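Local coordinates for protein cytosolic IMP-GMP specific 5'-nucleotidase (PDB 4OHF) that probably hydrolyses the 5'-phosphate of nucleoside monophosphates such as IMP and GMP with the help of a bound magnesium ion, at residues 93-98 / 151-156; 39-44 / 136-141; 199-204 / 440-445. All blocks are in the same frame, centred on the assembly; numbering follows the deposited sequence.

Contact 1 (93-98 / 151-156); sequences SYHGTK and PSYQAI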
ATOM      1  N   SER B  93      -6.722  14.356  24.744  1.00 54.28           N
ATOM      2  CA  SER B  93      -5.359  14.511  24.269  1.00 55.70           C
ATOM      3  C   SER B  93      -4.515  15.527  25.030  1.00 55.25           C
ATOM      4  O   SER B  93      -5.031  16.441  25.674  1.00 54.10           O
ATOM      5  CB  SER B  93      -5.377  14.885  22.784  1.00 56.63           C
ATOM      6  OG  SER B  93      -6.105  16.083  22.571  1.00 57.59           O
ATOM      7  N   TYR B  94      -3.203  15.345  24.939  1.00 55.39           N
ATOM      8  CA  TYR B  94      -2.248  16.226  25.586  1.00 56.50           C
ATOM      9  C   TYR B  94      -1.086  16.529  24.633  1.00 56.87           C
ATOM     10  O   TYR B  94      -0.712  15.696  23.798  1.00 54.59           O
ATOM     11  CB  TYR B  94      -1.672  15.570  26.854  1.00 57.65           C
ATOM     12  CG  TYR B  94      -2.595  15.489  28.057  1.00 58.54           C
ATOM     13  CD1 TYR B  94      -3.722  14.667  28.050  1.00 59.64           C
ATOM     14  CD2 TYR B  94      -2.326  16.223  29.214  1.00 58.91           C
ATOM     15  CE1 TYR B  94      -4.561  14.581  29.167  1.00 59.65           C
ATOM     16  CE2 TYR B  94      -3.155  16.144  30.337  1.00 58.89           C
ATOM     17  CZ  TYR B  94      -4.270  15.325  30.306  1.00 60.31           C
ATOM     18  OH  TYR B  94      -5.113  15.264  31.396  1.00 61.02           O
ATOM     19  N   HIS B  95      -0.546  17.739  24.738  1.00 57.12           N
ATOM     20  CA  HIS B  95       0.622  18.115  23.951  1.00 58.45           C
ATOM     21  C   HIS B  95       1.676  18.167  25.050  1.00 58.89           C
ATOM     22  O   HIS B  95       1.733  19.121  25.822  1.00 57.31           O
ATOM     23  CB  HIS B  95       0.460  19.493  23.312  1.00 57.70           C
ATOM     24  CG  HIS B  95       1.651  19.928  22.514  1.00 57.65           C
ATOM     25  ND1 HIS B  95       1.944  19.415  21.267  1.00 57.38           N
ATOM     26  CD2 HIS B  95       2.650  20.796  22.806  1.00 56.72           C
ATOM     27  CE1 HIS B  95       3.070  19.947  20.827  1.00 56.47           C
ATOM     28  NE2 HIS B  95       3.519  20.787  21.741  1.00 56.26           N
ATOM     29  N   GLY B  96       2.485  17.119  25.145  1.00 60.64           N
ATOM     30  CA  GLY B  96       3.471  17.068  26.203  1.00 62.95           C
ATOM     31  C   GLY B  96       2.726  16.804  27.496  1.00 65.26           C
ATOM     32  O   GLY B  96       1.987  15.826  27.596  1.00 66.78           O
ATOM     33  N   THR B  97       2.895  17.678  28.480  1.00 66.63           N
ATOM     34  CA  THR B  97       2.215  17.511  29.760  1.00 68.23           C
ATOM     35  C   THR B  97       0.930  18.319  29.777  1.00 68.97           C
ATOM     36  O   THR B  97       0.004  18.018  30.528  1.00 69.67           O
ATOM     37  CB  THR B  97       3.100  17.991  30.926  1.00 69.22           C
ATOM     38  OG1 THR B  97       4.337  17.265  30.919  1.00 67.74           O
ATOM     39  CG2 THR B  97       2.392  17.768  32.259  1.00 70.55           C
ATOM     40  N   LYS B  98       0.885  19.349  28.942  1.00 69.68           N
ATOM     41  CA  LYS B  98      -0.276  20.225  28.861  1.00 71.10           C
ATOM     42  C   LYS B  98      -1.432  19.538  28.138  1.00 69.64           C
ATOM     43  O   LYS B  98      -1.243  18.952  27.072  1.00 69.70           O
ATOM     44  CB  LYS B  98       0.110  21.525  28.130  1.00 73.44           C
ATOM     45  CG  LYS B  98      -1.002  22.571  28.029  1.00 76.42           C
ATOM     46  CD  LYS B  98      -1.330  23.195  29.383  1.00 78.49           C
ATOM     47  CE  LYS B  98      -0.155  24.002  29.936  1.00 79.47           C
ATOM     48  NZ  LYS B  98      -0.451  24.612  31.273  1.00 80.08           N
ATOM     49  N   PRO B 151      15.554  18.391  18.384  1.00 80.07           N
ATOM     50  CA  PRO B 151      15.002  17.980  17.086  1.00 79.01           C
ATOM     51  C   PRO B 151      13.504  18.276  16.962  1.00 78.20           C
ATOM     52  O   PRO B 151      12.921  18.979  17.794  1.00 78.33           O
ATOM     53  CB  PRO B 151      15.292  16.479  17.048  1.00 78.41           C
ATOM     54  CG  PRO B 151      16.557  16.365  17.833  1.00 78.87           C
ATOM     55  CD  PRO B 151      16.297  17.280  19.008  1.00 79.12           C
ATOM     56  N   SER B 152      12.884  17.744  15.914  1.00 77.08           N
ATOM     57  CA  SER B 152      11.449  17.942  15.709  1.00 75.83           C
ATOM     58  C   SER B 152      10.691  16.865  16.483  1.00 74.80           C
ATOM     59  O   SER B 152      11.249  15.807  16.814  1.00 74.20           O
ATOM     60  CB  SER B 152      11.094  17.838  14.224  1.00 74.71           C
ATOM     61  OG  SER B 152      11.319  16.523  13.741  1.00 74.04           O
ATOM     62  N   TYR B 153       9.422  17.138  16.766  1.00 72.52           N
ATOM     63  CA  TYR B 153       8.584  16.191  17.490  1.00 70.34           C
ATOM     64  C   TYR B 153       8.773  14.787  16.923  1.00 70.69           C
ATOM     65  O   TYR B 153       9.004  13.825  17.661  1.00 70.27           O
ATOM     66  CB  TYR B 153       7.119  16.600  17.376  1.00 67.79           C
ATOM     67  CG  TYR B 153       6.795  17.941  17.999  1.00 64.41           C
ATOM     68  CD1 TYR B 153       7.297  18.286  19.250  1.00 64.04           C
ATOM     69  CD2 TYR B 153       5.928  18.832  17.374  1.00 62.86           C
ATOM     70  CE1 TYR B 153       6.941  19.478  19.867  1.00 62.86           C
ATOM     71  CE2 TYR B 153       5.565  20.028  17.984  1.00 61.28           C
ATOM     72  CZ  TYR B 153       6.074  20.342  19.229  1.00 62.29           C
ATOM     73  OH  TYR B 153       5.717  21.514  19.847  1.00 62.33           O
ATOM     74  N   GLN B 154       8.674  14.690  15.601  1.00 70.67           N
ATOM     75  CA  GLN B 154       8.836  13.432  14.884  1.00 70.89           C
ATOM     76  C   GLN B 154      10.196  12.799  15.166  1.00 70.86           C
ATOM     77  O   GLN B 154      10.300  11.598  15.435  1.00 71.71           O
ATOM     78  CB  GLN B 154       8.705  13.694  13.389  1.00 72.92           C
ATOM     79  CG  GLN B 154       9.143  12.538  12.508  1.00 75.75           C
ATOM     80  CD  GLN B 154       8.049  11.514  12.288  1.00 76.04           C
ATOM     81  OE1 GLN B 154       8.306  10.420  11.781  1.00 76.48           O
ATOM     82  NE2 GLN B 154       6.817  11.869  12.655  1.00 75.47           N
ATOM     83  N   ALA B 155      11.240  13.618  15.087  1.00 70.02           N
ATOM     84  CA  ALA B 155      12.609  13.167  15.320  1.00 69.40           C
ATOM     85  C   ALA B 155      12.819  12.651  16.748  1.00 67.93           C
ATOM     86  O   ALA B 155      13.462  11.620  16.964  1.00 66.92           O
ATOM     87  CB  ALA B 155      13.576  14.309  15.024  1.00 70.51           C
ATOM     88  N   ILE B 156      12.282  13.381  17.721  1.00 66.40           N
ATOM     89  CA  ILE B 156      12.392  12.993  19.119  1.00 64.45           C
ATOM     90  C   ILE B 156      11.776  11.612  19.336  1.00 63.58           C
ATOM     91  O   ILE B 156      12.418  10.724  19.890  1.00 65.01           O
ATOM     92  CB  ILE B 156      11.695  14.026  20.018  1.00 64.20           C
ATOM     93  CG1 ILE B 156      12.278  15.414  19.727  1.00 64.37           C
ATOM     94  CG2 ILE B 156      11.873  13.660  21.490  1.00 62.61           C
ATOM     95  CD1 ILE B 156      11.690  16.536  20.568  1.00 64.61           C
TER
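H95 and Y153 meet through their rings, and they are the two residues that join these segments. The aromatic part is an offset edge-to-face pair. The imidazole turns its edge toward the face of the phenol, with centroids 5.1 Å apart and planes at 83°. The contact falls at the hydroxyl end of the tyrosine: H95 CE1 comes to 3.4 Å from Y153 CZ. H95 CG stands anti to the backbone N (chi1 179°), and the end of the side chain comes close to Y153.

The polar part is a weak hydrogen bond. H95 NE2 donates to Y153 OH over 3.0 Å, but the angle at the hydrogen is only 127°. Firmer partners lie nearby. Y153 OH bonds to D144 OD1, and H95 ND1 to N80 OD1. H95 NE2 also has a weak bond to D144 OD2, so this carboxylate may favour a positively charged imidazole.

Each segment also has its own local bonds. H95 opens a type II' turn to K98, with G96 at positive phi. S152 is the N-cap of helix 153-170, and its OG accepts from A155 N at 3.2 Å.

The contact thus joins the end of strand 90-95, in the five-stranded antiparallel sheet, to the first turn of helix 153-170. Helix 129-143 lies alongside, with V140 and K143 against Y153.

Contact 2 (39-44 / 136-141); sequences LVYDLV and YGQLVD
Y41 and Q138 reach toward each other from two helices and meet through one hydrogen bond. Y41 OH donates to Q138 OE1 over 2.6 Å. The hydroxyl approaches at 124° to the C=O bond and lies tilted by 17° from the carbonyl plane. The amide oxygen sits at the edge of the tyrosine ring, near its plane. The ring and amide planes are 56° apart, so the two groups do not stack, and the side chains cross at about a right angle.

Between these two segments the backbones stay well apart. The nearest CA atoms, Y41 and Y136, are 10.4 Å from each other. Long side chains bridge the gap. With CG anti to the main-chain nitrogen, the end of Y41 comes nearer to Q138 than its first bond would suggest. Q138 is extended beyond CG, which brings its amide out to the hydroxyl.

The tight side of the contact is around Y41. The residue is buried, its ring meets that of F63, and it also packs on F61 and on I134 and L135 of helix 129-143. The hydroxyl is therefore a polar atom at a mainly apolar place, and the glutamine oxygen satisfies it. The Q138 side is looser, since that residue is partly exposed. Even so, the amide is held at both ends: Q138 NE2 bonds to K62 O, which should fix its rotation.

Both helices belong to the part of the chain between strand 19-22 and strand 204-208, neighbours in the parallel portion of the large sheet. Such an insertion is consistent with the C1 cap of the HAD fold, here with helix 33-51 bridged to helix 129-143.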
ATOM      1  N   LEU B  39      13.295   1.845  35.654  1.00 46.12           N
ATOM      2  CA  LEU B  39      14.615   1.494  35.158  1.00 45.87           C
ATOM      3  C   LEU B  39      14.670   1.853  33.675  1.00 47.13           C
ATOM      4  O   LEU B  39      15.546   2.610  33.242  1.00 48.13           O
ATOM      5  CB  LEU B  39      14.876  -0.004  35.331  1.00 45.44           C
ATOM      6  CG  LEU B  39      16.315  -0.493  35.548  1.00 45.30           C
ATOM      7  CD1 LEU B  39      16.444  -1.884  34.971  1.00 44.34           C
ATOM      8  CD2 LEU B  39      17.328   0.434  34.894  1.00 46.05           C
ATOM      9  N   VAL B  40      13.728   1.314  32.899  1.00 47.08           N
ATOM     10  CA  VAL B  40      13.677   1.586  31.469  1.00 47.78           C
ATOM     11  C   VAL B  40      13.686   3.083  31.226  1.00 47.66           C
ATOM     12  O   VAL B  40      14.384   3.564  30.341  1.00 50.19           O
ATOM     13  CB  VAL B  40      12.421   0.984  30.802  1.00 49.33           C
ATOM     14  CG1 VAL B  40      12.343   1.426  29.347  1.00 49.08           C
ATOM     15  CG2 VAL B  40      12.480  -0.531  30.868  1.00 47.63           C
ATOM     16  N   TYR B  41      12.918   3.823  32.008  1.00 46.54           N
ATOM     17  CA  TYR B  41      12.890   5.264  31.855  1.00 47.96           C
ATOM     18  C   TYR B  41      14.317   5.807  32.010  1.00 49.66           C
ATOM     19  O   TYR B  41      14.836   6.461  31.095  1.00 49.11           O
ATOM     20  CB  TYR B  41      11.948   5.880  32.889  1.00 48.09           C
ATOM     21  CG  TYR B  41      11.908   7.398  32.898  1.00 50.24           C
ATOM     22  CD1 TYR B  41      12.764   8.128  33.720  1.00 50.00           C
ATOM     23  CD2 TYR B  41      10.987   8.099  32.122  1.00 49.36           C
ATOM     24  CE1 TYR B  41      12.698   9.511  33.776  1.00 51.06           C
ATOM     25  CE2 TYR B  41      10.915   9.482  32.167  1.00 49.46           C
ATOM     26  CZ  TYR B  41      11.773  10.186  32.998  1.00 50.83           C
ATOM     27  OH  TYR B  41      11.712  11.560  33.061  1.00 47.80           O
ATOM     28  N   ASP B  42      14.959   5.520  33.146  1.00 49.59           N
ATOM     29  CA  ASP B  42      16.324   5.988  33.374  1.00 49.84           C
ATOM     30  C   ASP B  42      17.275   5.583  32.247  1.00 51.30           C
ATOM     31  O   ASP B  42      17.851   6.433  31.583  1.00 52.57           O
ATOM     32  CB  ASP B  42      16.877   5.460  34.697  1.00 48.54           C
ATOM     33  CG  ASP B  42      16.118   5.979  35.903  1.00 49.21           C
ATOM     34  OD1 ASP B  42      15.501   7.059  35.803  1.00 49.94           O
ATOM     35  OD2 ASP B  42      16.148   5.313  36.961  1.00 48.68           O
ATOM     36  N   LEU B  43      17.444   4.285  32.025  1.00 52.45           N
ATOM     37  CA  LEU B  43      18.343   3.830  30.971  1.00 52.76           C
ATOM     38  C   LEU B  43      18.106   4.553  29.643  1.00 55.00           C
ATOM     39  O   LEU B  43      19.063   4.948  28.981  1.00 57.00           O
ATOM     40  CB  LEU B  43      18.203   2.317  30.762  1.00 49.91           C
ATOM     41  CG  LEU B  43      18.522   1.421  31.955  1.00 49.01           C
ATOM     42  CD1 LEU B  43      18.241  -0.024  31.608  1.00 47.98           C
ATOM     43  CD2 LEU B  43      19.973   1.610  32.355  1.00 48.85           C
ATOM     44  N   VAL B  44      16.842   4.723  29.254  1.00 56.81           N
ATOM     45  CA  VAL B  44      16.490   5.381  27.989  1.00 57.85           C
ATOM     46  C   VAL B  44      16.779   6.870  28.006  1.00 59.26           C
ATOM     47  O   VAL B  44      17.247   7.428  27.017  1.00 58.79           O
ATOM     48  CB  VAL B  44      14.989   5.192  27.641  1.00 57.56           C
ATOM     49  CG1 VAL B  44      14.612   6.039  26.436  1.00 57.46           C
ATOM     50  CG2 VAL B  44      14.707   3.740  27.339  1.00 57.30           C
ATOM     51  N   TYR B 136       8.491  11.014  26.445  1.00 52.54           N
ATOM     52  CA  TYR B 136       8.150  11.793  25.262  1.00 51.39           C
ATOM     53  C   TYR B 136       7.409  13.060  25.648  1.00 52.52           C
ATOM     54  O   TYR B 136       7.662  14.131  25.107  1.00 51.85           O
ATOM     55  CB  TYR B 136       7.283  10.983  24.310  1.00 51.81           C
ATOM     56  CG  TYR B 136       7.034  11.682  22.993  1.00 52.00           C
ATOM     57  CD1 TYR B 136       8.063  11.861  22.072  1.00 52.98           C
ATOM     58  CD2 TYR B 136       5.770  12.160  22.665  1.00 53.97           C
ATOM     59  CE1 TYR B 136       7.841  12.495  20.852  1.00 53.80           C
ATOM     60  CE2 TYR B 136       5.532  12.801  21.449  1.00 54.59           C
ATOM     61  CZ  TYR B 136       6.571  12.965  20.547  1.00 54.94           C
ATOM     62  OH  TYR B 136       6.337  13.610  19.356  1.00 54.75           O
ATOM     63  N   GLY B 137       6.491  12.934  26.592  1.00 52.58           N
ATOM     64  CA  GLY B 137       5.749  14.099  27.018  1.00 53.76           C
ATOM     65  C   GLY B 137       6.676  15.190  27.511  1.00 54.51           C
ATOM     66  O   GLY B 137       6.588  16.334  27.074  1.00 55.08           O
ATOM     67  N   GLN B 138       7.574  14.837  28.427  1.00 55.48           N
ATOM     68  CA  GLN B 138       8.519  15.799  28.984  1.00 53.98           C
ATOM     69  C   GLN B 138       9.453  16.355  27.921  1.00 54.56           C
ATOM     70  O   GLN B 138       9.758  17.543  27.923  1.00 53.64           O
ATOM     71  CB  GLN B 138       9.319  15.140  30.100  1.00 52.53           C
ATOM     72  CG  GLN B 138       8.453  14.720  31.276  1.00 49.90           C
ATOM     73  CD  GLN B 138       9.165  13.753  32.200  1.00 48.52           C
ATOM     74  OE1 GLN B 138       9.844  12.830  31.736  1.00 48.13           O
ATOM     75  NE2 GLN B 138       9.005  13.942  33.509  1.00 42.59           N
ATOM     76  N   LEU B 139       9.893  15.495  27.010  1.00 56.27           N
ATOM     77  CA  LEU B 139      10.793  15.921  25.958  1.00 58.72           C
ATOM     78  C   LEU B 139      10.180  17.043  25.124  1.00 61.84           C
ATOM     79  O   LEU B 139      10.834  18.060  24.883  1.00 63.29           O
ATOM     80  CB  LEU B 139      11.173  14.740  25.066  1.00 57.89           C
ATOM     81  CG  LEU B 139      12.001  13.654  25.758  1.00 59.04           C
ATOM     82  CD1 LEU B 139      12.424  12.602  24.745  1.00 58.07           C
ATOM     83  CD2 LEU B 139      13.228  14.280  26.409  1.00 59.82           C
ATOM     84  N   VAL B 140       8.931  16.882  24.693  1.00 63.17           N
ATOM     85  CA  VAL B 140       8.297  17.920  23.890  1.00 63.86           C
ATOM     86  C   VAL B 140       8.094  19.181  24.731  1.00 65.98           C
ATOM     87  O   VAL B 140       8.151  20.296  24.211  1.00 67.58           O
ATOM     88  CB  VAL B 140       6.937  17.461  23.296  1.00 62.95           C
ATOM     89  CG1 VAL B 140       7.100  16.135  22.553  1.00 60.33           C
ATOM     90  CG2 VAL B 140       5.917  17.348  24.371  1.00 61.46           C
ATOM     91  N   ASP B 141       7.864  19.012  26.031  1.00 66.55           N
ATOM     92  CA  ASP B 141       7.696  20.159  26.916  1.00 67.50           C
ATOM     93  C   ASP B 141       8.942  21.035  26.899  1.00 69.53           C
ATOM     94  O   ASP B 141       8.857  22.264  26.996  1.00 69.25           O
ATOM     95  CB  ASP B 141       7.463  19.702  28.349  1.00 67.86           C
ATOM     96  CG  ASP B 141       6.014  19.412  28.633  1.00 69.15           C
ATOM     97  OD1 ASP B 141       5.675  19.174  29.817  1.00 68.64           O
ATOM     98  OD2 ASP B 141       5.216  19.426  27.672  1.00 69.33           O
TER

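Contact 3 (199-204 / 440-445); sequences IRYGKK and HSPMTY
Y201, just past the end of helix 189-200, takes P442 CG over one face of its ring. This is a CH-pi contact. P442 CG lies 3.7 Å from the centroid of the Y201 ring and 23° off the ring normal. It is offset toward the CG end of the ring, with Y201 CG at 3.4 Å from P442 CG. The methyl of M443 takes the edge instead, with M443 CE near the ring plane beside Y201 CD1. M443 bends at chi2 (-59°), which turns its end toward the tyrosine. H197 of the same helix meets the Y201 ring as well.

G202 follows with positive phi. It is the C-prime residue of a Schellman motif, in which G202 N bonds to I199 O and K203 N to F198 O.

K203 then brings charge to the loop. Its NZ donates to P442 O over 3.0 Å, nearly head-on to the carbonyl at 165°. The same ammonium bonds to M14 O and more weakly to I17 O. Several main-chain carbonyls thus hold this buried lysine end. Beyond it, K204 starts strand 204-208.

Within 440-445, T444 N and T444 OG1 both bond to S441 O. S441 OG meets Q381 of a second subunit.

The arrangement is a Schellman-ended helix leading into a central parallel strand, as in the alternating helices and strands of the HAD core, with a loop near the C-terminus packed on the turn.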
ATOM      1  N   ILE B 199       0.307 -29.798  33.993  1.00 54.62           N
ATOM      2  CA  ILE B 199       1.096 -30.900  33.463  1.00 55.91           C
ATOM      3  C   ILE B 199       0.493 -32.221  33.918  1.00 56.85           C
ATOM      4  O   ILE B 199       0.396 -33.183  33.155  1.00 56.51           O
ATOM      5  CB  ILE B 199       2.547 -30.819  33.944  1.00 54.92           C
ATOM      6  CG1 ILE B 199       3.154 -29.490  33.503  1.00 54.54           C
ATOM      7  CG2 ILE B 199       3.344 -31.977  33.376  1.00 54.10           C
ATOM      8  CD1 ILE B 199       4.467 -29.166  34.166  1.00 53.97           C
ATOM      9  N   ARG B 200       0.077 -32.243  35.175  1.00 57.78           N
ATOM     10  CA  ARG B 200      -0.523 -33.414  35.782  1.00 59.28           C
ATOM     11  C   ARG B 200      -1.655 -33.953  34.908  1.00 59.71           C
ATOM     12  O   ARG B 200      -1.846 -35.162  34.818  1.00 61.16           O
ATOM     13  CB  ARG B 200      -1.038 -33.034  37.166  1.00 60.32           C
ATOM     14  CG  ARG B 200      -1.314 -34.173  38.108  1.00 64.44           C
ATOM     15  CD  ARG B 200      -1.652 -33.602  39.483  1.00 67.77           C
ATOM     16  NE  ARG B 200      -0.533 -32.819  40.018  1.00 69.02           N
ATOM     17  CZ  ARG B 200      -0.652 -31.652  40.650  1.00 68.99           C
ATOM     18  NH1 ARG B 200       0.434 -31.034  41.094  1.00 67.06           N
ATOM     19  NH2 ARG B 200      -1.848 -31.097  40.829  1.00 70.15           N
ATOM     20  N   TYR B 201      -2.391 -33.057  34.254  1.00 59.52           N
ATOM     21  CA  TYR B 201      -3.500 -33.442  33.385  1.00 59.35           C
ATOM     22  C   TYR B 201      -3.100 -33.679  31.931  1.00 58.71           C
ATOM     23  O   TYR B 201      -3.950 -33.642  31.039  1.00 59.81           O
ATOM     24  CB  TYR B 201      -4.604 -32.385  33.418  1.00 64.04           C
ATOM     25  CG  TYR B 201      -5.519 -32.442  34.624  1.00 69.22           C
ATOM     26  CD1 TYR B 201      -6.846 -32.856  34.495  1.00 71.45           C
ATOM     27  CD2 TYR B 201      -5.076 -32.035  35.889  1.00 71.86           C
ATOM     28  CE1 TYR B 201      -7.716 -32.857  35.597  1.00 74.34           C
ATOM     29  CE2 TYR B 201      -5.931 -32.032  36.996  1.00 73.60           C
ATOM     30  CZ  TYR B 201      -7.249 -32.442  36.843  1.00 75.04           C
ATOM     31  OH  TYR B 201      -8.097 -32.426  37.927  1.00 74.29           O
ATOM     32  N   GLY B 202      -1.815 -33.904  31.682  1.00 56.73           N
ATOM     33  CA  GLY B 202      -1.373 -34.173  30.323  1.00 53.96           C
ATOM     34  C   GLY B 202      -1.090 -32.976  29.438  1.00 51.73           C
ATOM     35  O   GLY B 202      -0.892 -33.113  28.235  1.00 50.43           O
ATOM     36  N   LYS B 203      -1.069 -31.794  30.031  1.00 51.92           N
ATOM     37  CA  LYS B 203      -0.801 -30.574  29.286  1.00 50.16           C
ATOM     38  C   LYS B 203       0.705 -30.411  29.075  1.00 49.83           C
ATOM     39  O   LYS B 203       1.496 -30.708  29.961  1.00 49.32           O
ATOM     40  CB  LYS B 203      -1.319 -29.380  30.072  1.00 49.58           C
ATOM     41  CG  LYS B 203      -2.316 -28.524  29.349  1.00 50.09           C
ATOM     42  CD  LYS B 203      -3.604 -29.269  29.088  1.00 49.20           C
ATOM     43  CE  LYS B 203      -4.668 -28.324  28.573  1.00 48.68           C
ATOM     44  NZ  LYS B 203      -5.861 -29.087  28.131  1.00 50.15           N
ATOM     45  N   LYS B 204       1.104 -29.952  27.896  1.00 49.64           N
ATOM     46  CA  LYS B 204       2.517 -29.724  27.625  1.00 49.40           C
ATOM     47  C   LYS B 204       2.731 -28.219  27.703  1.00 46.95           C
ATOM     48  O   LYS B 204       1.962 -27.451  27.144  1.00 44.47           O
ATOM     49  CB  LYS B 204       2.907 -30.227  26.237  1.00 52.37           C
ATOM     50  CG  LYS B 204       3.171 -31.718  26.148  1.00 54.88           C
ATOM     51  CD  LYS B 204       3.601 -32.055  24.726  1.00 57.95           C
ATOM     52  CE  LYS B 204       3.869 -33.537  24.517  1.00 58.74           C
ATOM     53  NZ  LYS B 204       4.203 -33.791  23.070  1.00 60.14           N
ATOM     54  N   HIS B 440      -7.458 -22.458  37.319  1.00 47.40           N
ATOM     55  CA  HIS B 440      -8.676 -23.011  36.750  1.00 45.84           C
ATOM     56  C   HIS B 440      -8.408 -24.444  36.328  1.00 45.61           C
ATOM     57  O   HIS B 440      -7.268 -24.910  36.315  1.00 43.69           O
ATOM     58  CB  HIS B 440      -9.112 -22.207  35.529  1.00 44.45           C
ATOM     59  CG  HIS B 440      -9.736 -20.895  35.868  1.00 46.48           C
ATOM     60  ND1 HIS B 440      -9.044 -19.878  36.487  1.00 47.23           N
ATOM     61  CD2 HIS B 440     -11.000 -20.438  35.696  1.00 48.10           C
ATOM     62  CE1 HIS B 440      -9.854 -18.852  36.683  1.00 47.48           C
ATOM     63  NE2 HIS B 440     -11.048 -19.165  36.212  1.00 45.90           N
ATOM     64  N   SER B 441      -9.473 -25.139  35.969  1.00 48.21           N
ATOM     65  CA  SER B 441      -9.368 -26.523  35.531  1.00 48.75           C
ATOM     66  C   SER B 441      -8.742 -26.597  34.146  1.00 48.59           C
ATOM     67  O   SER B 441      -9.195 -25.936  33.218  1.00 48.60           O
ATOM     68  CB  SER B 441     -10.758 -27.149  35.486  1.00 48.53           C
ATOM     69  OG  SER B 441     -10.716 -28.412  34.856  1.00 53.64           O
ATOM     70  N   PRO B 442      -7.688 -27.400  33.985  1.00 48.90           N
ATOM     71  CA  PRO B 442      -7.076 -27.494  32.661  1.00 49.29           C
ATOM     72  C   PRO B 442      -8.012 -28.136  31.636  1.00 50.03           C
ATOM     73  O   PRO B 442      -7.573 -28.518  30.560  1.00 50.02           O
ATOM     74  CB  PRO B 442      -5.823 -28.327  32.916  1.00 48.75           C
ATOM     75  CG  PRO B 442      -6.204 -29.156  34.094  1.00 49.52           C
ATOM     76  CD  PRO B 442      -6.930 -28.186  34.972  1.00 49.01           C
ATOM     77  N   MET B 443      -9.298 -28.247  31.981  1.00 51.36           N
ATOM     78  CA  MET B 443     -10.316 -28.829  31.091  1.00 52.94           C
ATOM     79  C   MET B 443     -11.445 -27.817  30.846  1.00 52.15           C
ATOM     80  O   MET B 443     -12.348 -28.052  30.034  1.00 51.61           O
ATOM     81  CB  MET B 443     -10.922 -30.108  31.706  1.00 55.88           C
ATOM     82  CG  MET B 443      -9.941 -31.270  31.973  1.00 60.65           C
ATOM     83  SD  MET B 443      -9.070 -31.895  30.507  1.00 67.64           S
ATOM     84  CE  MET B 443      -7.636 -32.756  31.249  1.00 65.13           C
ATOM     85  N   THR B 444     -11.379 -26.701  31.574  1.00 50.20           N
ATOM     86  CA  THR B 444     -12.349 -25.610  31.512  1.00 46.24           C
ATOM     87  C   THR B 444     -12.795 -25.194  30.110  1.00 45.67           C
ATOM     88  O   THR B 444     -11.973 -24.969  29.229  1.00 44.51           O
ATOM     89  CB  THR B 444     -11.779 -24.352  32.188  1.00 45.31           C
ATOM     90  OG1 THR B 444     -11.378 -24.664  33.531  1.00 46.70           O
ATOM     91  CG2 THR B 444     -12.811 -23.253  32.214  1.00 44.42           C
ATOM     92  N   TYR B 445     -14.103 -25.089  29.903  1.00 44.53           N
ATOM     93  CA  TYR B 445     -14.614 -24.639  28.610  1.00 44.15           C
ATOM     94  C   TYR B 445     -15.007 -23.174  28.846  1.00 44.82           C
ATOM     95  O   TYR B 445     -16.008 -22.895  29.519  1.00 46.31           O
ATOM     96  CB  TYR B 445     -15.848 -25.442  28.191  1.00 41.30           C
ATOM     97  CG  TYR B 445     -16.317 -25.208  26.761  1.00 40.03           C
ATOM     98  CD1 TYR B 445     -15.985 -26.104  25.745  1.00 39.53           C
ATOM     99  CD2 TYR B 445     -17.116 -24.107  26.429  1.00 40.12           C
ATOM    100  CE1 TYR B 445     -16.439 -25.924  24.433  1.00 38.57           C
ATOM    101  CE2 TYR B 445     -17.572 -23.911  25.119  1.00 38.61           C
ATOM    102  CZ  TYR B 445     -17.228 -24.830  24.122  1.00 40.97           C
ATOM    103  OH  TYR B 445     -17.665 -24.661  22.820  1.00 39.95           O
TER

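Contacts 1 and 2 are neighbours, with centres about 12 Å apart. They hold different elements, but helix 129-143 of contact 2 also packs beside contact 1. Helices 129-143 and 153-170 follow each other in the chain, and T97 of contact 1 bonds to D141 of contact 2. Contact 3 lies on the opposite side of the chain's centre, about 48 Å from contact 1 and about 43 Å from contact 2, centre to centre. Contact 1 is a surface contact, whereas contacts 2 and 3 are partly buried. Their chemistry also differs: an aromatic pair with a weak bond near a carboxylate, a single neutral bond between helices, and an apolar patch with a lysine among carbonyls. Only contact 3 touches a second subunit.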